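Local coordinates for protein Nrps/pks (Streptomyces albus, PDB 4OPE) that probably extends the growing oxazolomycin chain by decarboxylative condensation, serving as a ketosynthase domain of an "AT-less" type I polyketide synthase, at residues A15-D23 / W66-A74; E89-F98 / V125-Q133. All coordinates share one frame; numbering follows the deposited sequence.

Interaction 1: A15-D23 / W66-A74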
loop_
_atom_site.group_PDB
_atom_site.type_symbol
_atom_site.label_atom_id
_atom_site.label_comp_id
_atom_site.label_asym_id
_atom_site.label_seq_id
_atom_site.Cartn_x
_atom_site.Cartn_y
_atom_site.Cartn_z
ATOM N N ALA A 15 -17.542 9.813 -4.020
ATOM C CA ALA A 15 -17.672 9.828 -5.452
ATOM C C ALA A 15 -17.213 8.508 -6.050
ATOM O O ALA A 15 -16.444 7.782 -5.434
ATOM C CB ALA A 15 -16.868 10.983 -5.999
ATOM N N GLY A 16 -17.701 8.179 -7.232
ATOM C CA GLY A 16 -17.449 6.880 -7.837
ATOM C C GLY A 16 -18.037 6.649 -9.217
ATOM O O GLY A 16 -19.020 7.265 -9.581
ATOM N N ARG A 17 -17.410 5.779 -10.002
ATOM C CA ARG A 17 -18.030 5.224 -11.194
ATOM C C ARG A 17 -18.023 3.738 -11.062
ATOM O O ARG A 17 -17.021 3.166 -10.679
ATOM C CB ARG A 17 -17.238 5.565 -12.429
ATOM C CG ARG A 17 -17.087 7.043 -12.635
ATOM C CD ARG A 17 -16.007 7.357 -13.646
ATOM N NE ARG A 17 -16.375 6.839 -14.958
ATOM C CZ ARG A 17 -15.562 6.831 -16.006
ATOM N NH1 ARG A 17 -14.333 7.313 -15.902
ATOM N NH2 ARG A 17 -15.975 6.322 -17.155
ATOM N N TYR A 18 -19.130 3.123 -11.426
ATOM C CA TYR A 18 -19.277 1.682 -11.394
ATOM C C TYR A 18 -19.982 1.244 -12.687
ATOM O O TYR A 18 -20.361 2.097 -13.505
ATOM C CB TYR A 18 -20.042 1.304 -10.132
ATOM C CG TYR A 18 -19.318 1.791 -8.907
ATOM C CD1 TYR A 18 -18.138 1.196 -8.494
ATOM C CD2 TYR A 18 -19.767 2.873 -8.190
ATOM C CE1 TYR A 18 -17.449 1.642 -7.385
ATOM C CE2 TYR A 18 -19.081 3.337 -7.067
ATOM C CZ TYR A 18 -17.910 2.717 -6.675
ATOM O OH TYR A 18 -17.225 3.159 -5.570
ATOM N N PRO A 19 -20.120 -0.076 -12.906
ATOM C CA PRO A 19 -20.730 -0.546 -14.119
ATOM C C PRO A 19 -22.110 0.052 -14.342
ATOM O O PRO A 19 -22.969 -0.042 -13.454
ATOM C CB PRO A 19 -20.815 -2.032 -13.887
ATOM C CG PRO A 19 -19.593 -2.309 -13.112
ATOM C CD PRO A 19 -19.544 -1.183 -12.143
ATOM N N LYS A 20 -22.289 0.679 -15.523
ATOM C CA LYS A 20 -23.523 1.311 -15.911
ATOM C C LYS A 20 -23.878 2.501 -15.025
ATOM O O LYS A 20 -25.028 2.925 -14.956
ATOM C CB LYS A 20 -24.651 0.264 -15.912
ATOM C CG LYS A 20 -24.380 -0.860 -16.889
ATOM C CD LYS A 20 -25.658 -1.600 -17.190
ATOM C CE LYS A 20 -25.432 -2.685 -18.222
ATOM N NZ LYS A 20 -24.956 -2.132 -19.525
ATOM N N ALA A 21 -22.899 3.036 -14.323
ATOM C CA ALA A 21 -23.148 4.121 -13.395
ATOM C C ALA A 21 -21.979 5.095 -13.475
ATOM O O ALA A 21 -20.917 4.886 -12.869
ATOM C CB ALA A 21 -23.342 3.589 -11.987
ATOM N N ASP A 22 -22.165 6.163 -14.230
ATOM C CA ASP A 22 -21.090 7.147 -14.404
ATOM C C ASP A 22 -21.037 8.172 -13.284
ATOM O O ASP A 22 -20.071 8.898 -13.141
ATOM C CB ASP A 22 -21.155 7.785 -15.787
ATOM C CG ASP A 22 -20.484 6.889 -16.863
ATOM O OD1 ASP A 22 -19.461 6.160 -16.537
ATOM O OD2 ASP A 22 -20.983 6.927 -18.015
ATOM N N ASP A 23 -22.069 8.184 -12.457
ATOM C CA ASP A 23 -22.045 8.908 -11.213
ATOM C C ASP A 23 -22.985 8.206 -10.251
ATOM O O ASP A 23 -23.764 7.342 -10.637
ATOM C CB ASP A 23 -22.490 10.360 -11.458
ATOM C CG ASP A 23 -23.826 10.457 -12.231
ATOM O OD1 ASP A 23 -24.830 9.795 -11.921
ATOM O OD2 ASP A 23 -23.877 11.241 -13.171
ATOM N N TRP A 66 -17.871 -12.395 -19.303
ATOM C CA TRP A 66 -18.683 -11.346 -18.727
ATOM C C TRP A 66 -17.859 -10.480 -17.808
ATOM O O TRP A 66 -16.797 -10.901 -17.320
ATOM C CB TRP A 66 -19.824 -11.949 -17.929
ATOM C CG TRP A 66 -20.754 -12.823 -18.748
ATOM C CD1 TRP A 66 -21.775 -12.407 -19.574
ATOM C CD2 TRP A 66 -20.763 -14.246 -18.799
ATOM N NE1 TRP A 66 -22.390 -13.486 -20.145
ATOM C CE2 TRP A 66 -21.801 -14.627 -19.682
ATOM C CE3 TRP A 66 -19.986 -15.233 -18.204
ATOM C CZ2 TRP A 66 -22.096 -15.949 -19.964
ATOM C CZ3 TRP A 66 -20.265 -16.560 -18.495
ATOM C CH2 TRP A 66 -21.322 -16.905 -19.371
ATOM N N GLY A 67 -18.368 -9.268 -17.570
ATOM C CA GLY A 67 -17.841 -8.418 -16.522
ATOM C C GLY A 67 -18.718 -7.236 -16.190
ATOM O O GLY A 67 -19.728 -6.980 -16.871
ATOM N N GLY A 68 -18.330 -6.514 -15.133
ATOM C CA GLY A 68 -18.869 -5.170 -14.864
ATOM C C GLY A 68 -17.990 -4.131 -15.495
ATOM O O GLY A 68 -16.873 -3.939 -15.052
ATOM N N TRP A 69 -18.463 -3.470 -16.543
ATOM C CA TRP A 69 -17.606 -2.594 -17.347
ATOM C C TRP A 69 -17.932 -1.166 -17.091
ATOM O O TRP A 69 -19.096 -0.833 -17.002
ATOM C CB TRP A 69 -17.794 -2.874 -18.828
ATOM C CG TRP A 69 -17.588 -4.297 -19.098
ATOM C CD1 TRP A 69 -18.544 -5.236 -19.253
ATOM C CD2 TRP A 69 -16.345 -4.982 -19.141
ATOM N NE1 TRP A 69 -17.977 -6.452 -19.438
ATOM C CE2 TRP A 69 -16.619 -6.320 -19.375
ATOM C CE3 TRP A 69 -15.015 -4.579 -19.045
ATOM C CZ2 TRP A 69 -15.626 -7.269 -19.475
ATOM C CZ3 TRP A 69 -14.031 -5.516 -19.179
ATOM C CH2 TRP A 69 -14.338 -6.841 -19.366
ATOM N N LEU A 70 -16.916 -0.315 -16.948
ATOM C CA LEU A 70 -17.156 1.110 -16.958
ATOM C C LEU A 70 -17.533 1.485 -18.358
ATOM O O LEU A 70 -17.027 0.925 -19.297
ATOM C CB LEU A 70 -15.915 1.876 -16.543
ATOM C CG LEU A 70 -15.560 1.798 -15.065
ATOM C CD1 LEU A 70 -14.470 2.789 -14.745
ATOM C CD2 LEU A 70 -16.757 2.103 -14.201
ATOM N N SER A 71 -18.407 2.460 -18.506
ATOM C CA SER A 71 -18.884 2.845 -19.839
ATOM C C SER A 71 -17.751 3.257 -20.788
ATOM O O SER A 71 -17.828 2.997 -22.007
ATOM C CB SER A 71 -19.973 3.934 -19.760
ATOM O OG SER A 71 -19.405 5.204 -19.530
ATOM N N ASP A 72 -16.707 3.879 -20.250
ATOM C CA ASP A 72 -15.610 4.285 -21.094
ATOM C C ASP A 72 -14.351 4.600 -20.322
ATOM O O ASP A 72 -14.278 5.651 -19.696
ATOM C CB ASP A 72 -16.027 5.509 -21.876
ATOM C CG ASP A 72 -14.884 6.112 -22.698
ATOM O OD1 ASP A 72 -14.014 5.375 -23.289
ATOM O OD2 ASP A 72 -14.899 7.366 -22.757
ATOM N N VAL A 73 -13.335 3.741 -20.443
ATOM C CA VAL A 73 -12.113 3.854 -19.644
ATOM C C VAL A 73 -10.953 4.528 -20.357
ATOM O O VAL A 73 -9.977 4.882 -19.728
ATOM C CB VAL A 73 -11.600 2.487 -19.142
ATOM C CG1 VAL A 73 -12.474 1.945 -18.043
ATOM C CG2 VAL A 73 -11.528 1.492 -20.278
ATOM N N ALA A 74 -11.036 4.705 -21.664
ATOM C CA ALA A 74 -9.963 5.392 -22.412
ATOM C C ALA A 74 -9.982 6.897 -22.234
ATOM O O ALA A 74 -8.965 7.535 -22.355
ATOM C CB ALA A 74 -10.065 5.071 -23.878
HETATM O O HOH W 1 -19.786 3.254 -16.085
HETATM O O HOH W 2 -21.253 0.728 -18.330
#

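Interaction 2: E89-F98 / V125-Q133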
loop_
_atom_site.group_PDB
_atom_site.type_symbol
_atom_site.label_atom_id
_atom_site.label_comp_id
_atom_site.label_asym_id
_atom_site.label_seq_id
_atom_site.Cartn_x
_atom_site.Cartn_y
_atom_site.Cartn_z
ATOM N N GLU A 89 -1.600 8.510 -22.821
ATOM C CA GLU A 89 -1.685 7.220 -23.484
ATOM C C GLU A 89 -0.802 6.160 -22.815
ATOM O O GLU A 89 -1.089 4.972 -22.933
ATOM C CB GLU A 89 -1.218 7.314 -24.931
ATOM C CG GLU A 89 -2.102 8.080 -25.877
ATOM C CD GLU A 89 -1.474 8.247 -27.259
ATOM O OE1 GLU A 89 -2.211 8.676 -28.179
ATOM O OE2 GLU A 89 -0.254 7.959 -27.429
ATOM N N HIS A 90 0.270 6.601 -22.159
ATOM C CA HIS A 90 1.309 5.697 -21.665
ATOM C C HIS A 90 1.123 5.353 -20.183
ATOM O O HIS A 90 1.856 4.505 -19.666
ATOM C CB HIS A 90 2.744 6.244 -21.956
ATOM C CG HIS A 90 3.170 6.080 -23.384
ATOM N ND1 HIS A 90 2.875 7.007 -24.361
ATOM C CD2 HIS A 90 3.827 5.077 -24.010
ATOM C CE1 HIS A 90 3.332 6.587 -25.527
ATOM N NE2 HIS A 90 3.915 5.417 -25.341
ATOM N N ILE A 91 0.167 5.990 -19.498
ATOM C CA ILE A 91 -0.165 5.549 -18.159
ATOM C C ILE A 91 -1.538 4.902 -18.072
ATOM O O ILE A 91 -2.434 5.180 -18.865
ATOM C CB ILE A 91 -0.041 6.656 -17.119
ATOM C CG1 ILE A 91 -1.253 7.548 -17.182
ATOM C CG2 ILE A 91 1.242 7.422 -17.362
ATOM C CD1 ILE A 91 -1.233 8.678 -16.180
ATOM N N ASP A 92 -1.638 4.030 -17.066
ATOM C CA ASP A 92 -2.771 3.157 -16.800
ATOM C C ASP A 92 -4.006 3.993 -16.586
ATOM O O ASP A 92 -3.927 5.005 -15.924
ATOM C CB ASP A 92 -2.477 2.384 -15.509
ATOM C CG ASP A 92 -3.336 1.160 -15.342
ATOM O OD1 ASP A 92 -4.586 1.271 -15.376
ATOM O OD2 ASP A 92 -2.737 0.078 -15.149
ATOM N N PRO A 93 -5.164 3.561 -17.108
ATOM C CA PRO A 93 -6.393 4.294 -16.894
ATOM C C PRO A 93 -6.818 4.378 -15.440
ATOM O O PRO A 93 -7.585 5.234 -15.086
ATOM C CB PRO A 93 -7.421 3.503 -17.722
ATOM C CG PRO A 93 -6.801 2.226 -18.019
ATOM C CD PRO A 93 -5.351 2.513 -18.110
ATOM N N GLN A 94 -6.307 3.505 -14.591
ATOM C CA GLN A 94 -6.564 3.608 -13.160
ATOM C C GLN A 94 -6.035 4.942 -12.641
ATOM O O GLN A 94 -6.713 5.608 -11.893
ATOM C CB GLN A 94 -5.971 2.404 -12.405
ATOM C CG GLN A 94 -6.602 1.091 -12.860
ATOM C CD GLN A 94 -6.007 -0.193 -12.261
ATOM O OE1 GLN A 94 -6.668 -1.250 -12.270
ATOM N NE2 GLN A 94 -4.779 -0.123 -11.772
ATOM N N GLU A 95 -4.836 5.334 -13.032
ATOM C CA GLU A 95 -4.281 6.625 -12.598
ATOM C C GLU A 95 -5.126 7.806 -13.098
ATOM O O GLU A 95 -5.423 8.724 -12.391
ATOM C CB GLU A 95 -2.856 6.757 -13.114
ATOM C CG GLU A 95 -2.083 7.958 -12.593
ATOM C CD GLU A 95 -0.572 7.881 -12.878
ATOM O OE1 GLU A 95 -0.089 6.982 -13.603
ATOM O OE2 GLU A 95 0.157 8.749 -12.378
ATOM N N ARG A 96 -5.585 7.727 -14.316
ATOM C CA ARG A 96 -6.317 8.825 -14.883
ATOM C C ARG A 96 -7.704 8.976 -14.295
ATOM O O ARG A 96 -8.165 10.071 -13.994
ATOM C CB ARG A 96 -6.446 8.595 -16.365
ATOM C CG ARG A 96 -5.105 8.335 -17.069
ATOM C CD ARG A 96 -5.327 8.235 -18.556
ATOM N NE ARG A 96 -4.791 7.016 -19.120
ATOM C CZ ARG A 96 -5.383 6.313 -20.065
ATOM N NH1 ARG A 96 -6.591 6.629 -20.528
ATOM N NH2 ARG A 96 -4.766 5.264 -20.534
ATOM N N ILE A 97 -8.382 7.854 -14.156
ATOM C CA ILE A 97 -9.740 7.854 -13.670
ATOM C C ILE A 97 -9.794 8.267 -12.219
ATOM O O ILE A 97 -10.692 9.005 -11.798
ATOM C CB ILE A 97 -10.356 6.483 -13.885
ATOM C CG1 ILE A 97 -10.610 6.337 -15.386
ATOM C CG2 ILE A 97 -11.634 6.335 -13.071
ATOM C CD1 ILE A 97 -11.223 5.018 -15.780
ATOM N N PHE A 98 -8.839 7.799 -11.443
ATOM C CA PHE A 98 -8.807 8.187 -10.065
ATOM C C PHE A 98 -8.612 9.712 -9.873
ATOM O O PHE A 98 -9.116 10.298 -8.920
ATOM C CB PHE A 98 -7.737 7.403 -9.333
ATOM C CG PHE A 98 -7.849 7.479 -7.866
ATOM C CD1 PHE A 98 -8.971 7.005 -7.220
ATOM C CD2 PHE A 98 -6.866 8.023 -7.127
ATOM C CE1 PHE A 98 -9.102 7.082 -5.840
ATOM C CE2 PHE A 98 -6.990 8.102 -5.737
ATOM C CZ PHE A 98 -8.115 7.634 -5.101
ATOM N N VAL A 125 -4.993 4.914 -1.419
ATOM C CA VAL A 125 -5.728 4.317 -2.534
ATOM C C VAL A 125 -5.340 2.901 -2.700
ATOM O O VAL A 125 -4.169 2.590 -2.705
ATOM C CB VAL A 125 -5.467 5.079 -3.854
ATOM C CG1 VAL A 125 -3.999 5.058 -4.256
ATOM C CG2 VAL A 125 -6.383 4.589 -4.980
ATOM N N GLY A 126 -6.329 2.023 -2.832
ATOM C CA GLY A 126 -6.044 0.592 -2.991
ATOM C C GLY A 126 -6.131 0.168 -4.427
ATOM O O GLY A 126 -7.072 0.558 -5.161
ATOM N N LEU A 127 -5.146 -0.628 -4.838
ATOM C CA LEU A 127 -5.136 -1.275 -6.169
ATOM C C LEU A 127 -4.565 -2.671 -6.043
ATOM O O LEU A 127 -3.795 -2.948 -5.108
ATOM C CB LEU A 127 -4.254 -0.496 -7.100
ATOM C CG LEU A 127 -4.510 1.010 -7.198
ATOM C CD1 LEU A 127 -3.419 1.788 -6.502
ATOM C CD2 LEU A 127 -4.514 1.413 -8.653
HETATM N N MSE A 128 -4.955 -3.556 -6.952
HETATM C CA MSE A 128 -4.445 -4.959 -6.971
HETATM C C MSE A 128 -4.026 -5.504 -8.319
HETATM O O MSE A 128 -3.491 -6.589 -8.409
HETATM C CB MSE A 128 -5.468 -5.921 -6.343
HETATM C CG MSE A 128 -6.640 -6.262 -7.247
HETATM SE SE MSE A 128 -7.758 -7.707 -6.456
HETATM C CE MSE A 128 -6.730 -9.330 -6.890
ATOM N N TYR A 129 -4.283 -4.768 -9.377
ATOM C CA TYR A 129 -3.800 -5.147 -10.673
ATOM C C TYR A 129 -3.209 -3.934 -11.323
ATOM O O TYR A 129 -3.616 -2.806 -11.068
ATOM C CB TYR A 129 -4.916 -5.676 -11.571
ATOM C CG TYR A 129 -5.540 -6.966 -11.122
ATOM C CD1 TYR A 129 -4.818 -8.121 -11.091
ATOM C CD2 TYR A 129 -6.879 -7.034 -10.779
ATOM C CE1 TYR A 129 -5.380 -9.316 -10.685
ATOM C CE2 TYR A 129 -7.453 -8.227 -10.361
ATOM C CZ TYR A 129 -6.693 -9.369 -10.330
ATOM O OH TYR A 129 -7.239 -10.564 -9.946
ATOM N N GLY A 130 -2.257 -4.181 -12.186
ATOM C CA GLY A 130 -1.703 -3.146 -13.006
ATOM C C GLY A 130 -1.404 -3.750 -14.345
ATOM O O GLY A 130 -0.266 -3.981 -14.657
ATOM N N HIS A 131 -2.448 -3.989 -15.116
ATOM C CA HIS A 131 -2.340 -4.634 -16.376
ATOM C C HIS A 131 -2.048 -3.770 -17.554
ATOM O O HIS A 131 -1.561 -4.287 -18.553
ATOM C CB HIS A 131 -3.618 -5.379 -16.682
ATOM C CG HIS A 131 -3.815 -6.578 -15.823
ATOM N ND1 HIS A 131 -2.758 -7.326 -15.346
ATOM C CD2 HIS A 131 -4.934 -7.122 -15.302
ATOM C CE1 HIS A 131 -3.223 -8.310 -14.604
ATOM N NE2 HIS A 131 -4.537 -8.206 -14.556
ATOM N N TYR A 132 -2.317 -2.478 -17.478
ATOM C CA TYR A 132 -2.066 -1.622 -18.634
ATOM C C TYR A 132 -0.585 -1.679 -19.021
ATOM O O TYR A 132 -0.253 -1.581 -20.223
ATOM C CB TYR A 132 -2.460 -0.193 -18.364
ATOM C CG TYR A 132 -2.570 0.675 -19.594
ATOM C CD1 TYR A 132 -3.612 0.497 -20.492
ATOM C CD2 TYR A 132 -1.671 1.719 -19.831
ATOM C CE1 TYR A 132 -3.759 1.325 -21.603
ATOM C CE2 TYR A 132 -1.802 2.537 -20.935
ATOM C CZ TYR A 132 -2.850 2.331 -21.824
ATOM O OH TYR A 132 -3.038 3.145 -22.926
ATOM N N GLN A 133 0.298 -1.865 -18.030
ATOM C CA GLN A 133 1.724 -1.931 -18.341
ATOM C C GLN A 133 2.120 -3.095 -19.231
ATOM O O GLN A 133 3.210 -3.088 -19.767
ATOM C CB GLN A 133 2.566 -1.961 -17.072
ATOM C CG GLN A 133 2.758 -3.338 -16.501
ATOM C CD GLN A 133 3.274 -3.291 -15.083
ATOM O OE1 GLN A 133 4.419 -2.870 -14.816
ATOM N NE2 GLN A 133 2.446 -3.773 -14.153
HETATM O O HOH W 3 -6.500 -2.693 -9.717
HETATM O O HOH W 4 -5.476 -3.173 -14.139
#

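Interaction 1: A15-D23 / W66-A74
Arg17 and Asp22 make the direct polar bonds from 15-23 to 66-74. Arg17 NH2 donates to Asp72 O at 3.1 Å. The bond is fairly straight at 162°, and the acceptor lies in the guanidinium plane although the nitrogen stands well above the carbonyl plane. A bend at chi3 (64°) turns the guanidinium toward that carbonyl, and NE still forms a long salt bridge to Asp22 OD1 at 3.5 Å. The other oxygen, Asp22 OD2, takes a hydrogen bond from Ser71 OG at 2.8 Å on its syn lone pair, so the carboxylate links the arginine to the serine. Asp72 turns its own OD2 to Ser75.

Water does part of the work. One molecule donates to Tyr18 O and Asp22 OD1 while accepting from Ser71 N; a second accepts from Lys20 N and donates to Trp69 O. A CA-H...O contact from Pro19 CA to Trp69 O adds a weaker polar link.

The apolar packing is centred on Pro19 and Leu70. Pro19 CG rests against Gly68 C, 3.4 Å away. Leu70 swings CD2 back to lie 3.7 Å from Tyr18 C and 3.9 Å from Arg17 CB, with CD1 over one face of the guanidinium. Leu70 N is bonded by Glu241 OE2.

Tyr18 to Ala21 form a type II beta turn, closed by Ala21 N to Tyr18 O. It carries the chain from strand 9-17, an inner strand of the thiolase-fold sheet, toward helix 24-33, and the 66-74 loop packs against this strand-to-helix turn.

Interaction 2: E89-F98 / V125-Q133
The Tyr132 ring carries Pro93 CD over one face, 3.8 Å from its centroid in a CH-pi contact, and has Glu89 O in plane at its edge. With CG anti to the backbone N (chi1 -165°), Tyr132 extends across the start of helix 93-108 and donates from OH to Glu89 O at 2.7 Å; OH also bonds Leu577 N. A phenylalanine here would probably leave Glu89 O without this donor and Leu577 N without its partner. The Arg96 guanidinium stands at 75° to the tyrosine ring; Pro93 CA lies over one guanidinium face, while Arg96 NE and NH2 both hold Ile91 O in the guanidinium plane. Val125 CG2 sits over one face of Phe98, 3.7 Å from the centroid.

This is helix-on-sheet packing of the thiolase fold: helix 93-108 lies against the end of strand 121-126 and the following loop. Asp92 is the helix N-cap, its OD1 accepting from Gln94 N at 2.9 Å, while OD2 bonds Ser150 and, weakly, Tyr132 N.

Gln94 reaches the loop with an extended chain: NE2 donates to Tyr129 O at 3.0 Å, nearly straight at 165°. Its OE1 accepts from Val205 N and a water that also takes His131 N.

Overall arrangement
Along the chain the two contacts come in series: 66-74 ends before 89-98 begins, and their centres lie 14 Å apart. Both reach the same large mixed sheet, interaction 1 through strand 9-17 and interaction 2 through strand 121-126, with strands 197-204 and 242-250 between them. Helix 93-108 ties them together, since Ile97 receives both Arg17 and Val73, while Val73 O also packs on Pro93. Ala74 O lies 3.1 Å from Arg96 NH1. Interaction 1 thus joins a loop to an inner strand of the sheet. Gln133, at the end of 125-133, packs on Gln133 of the second subunit, which places this end of interaction 2 near the dimer partner.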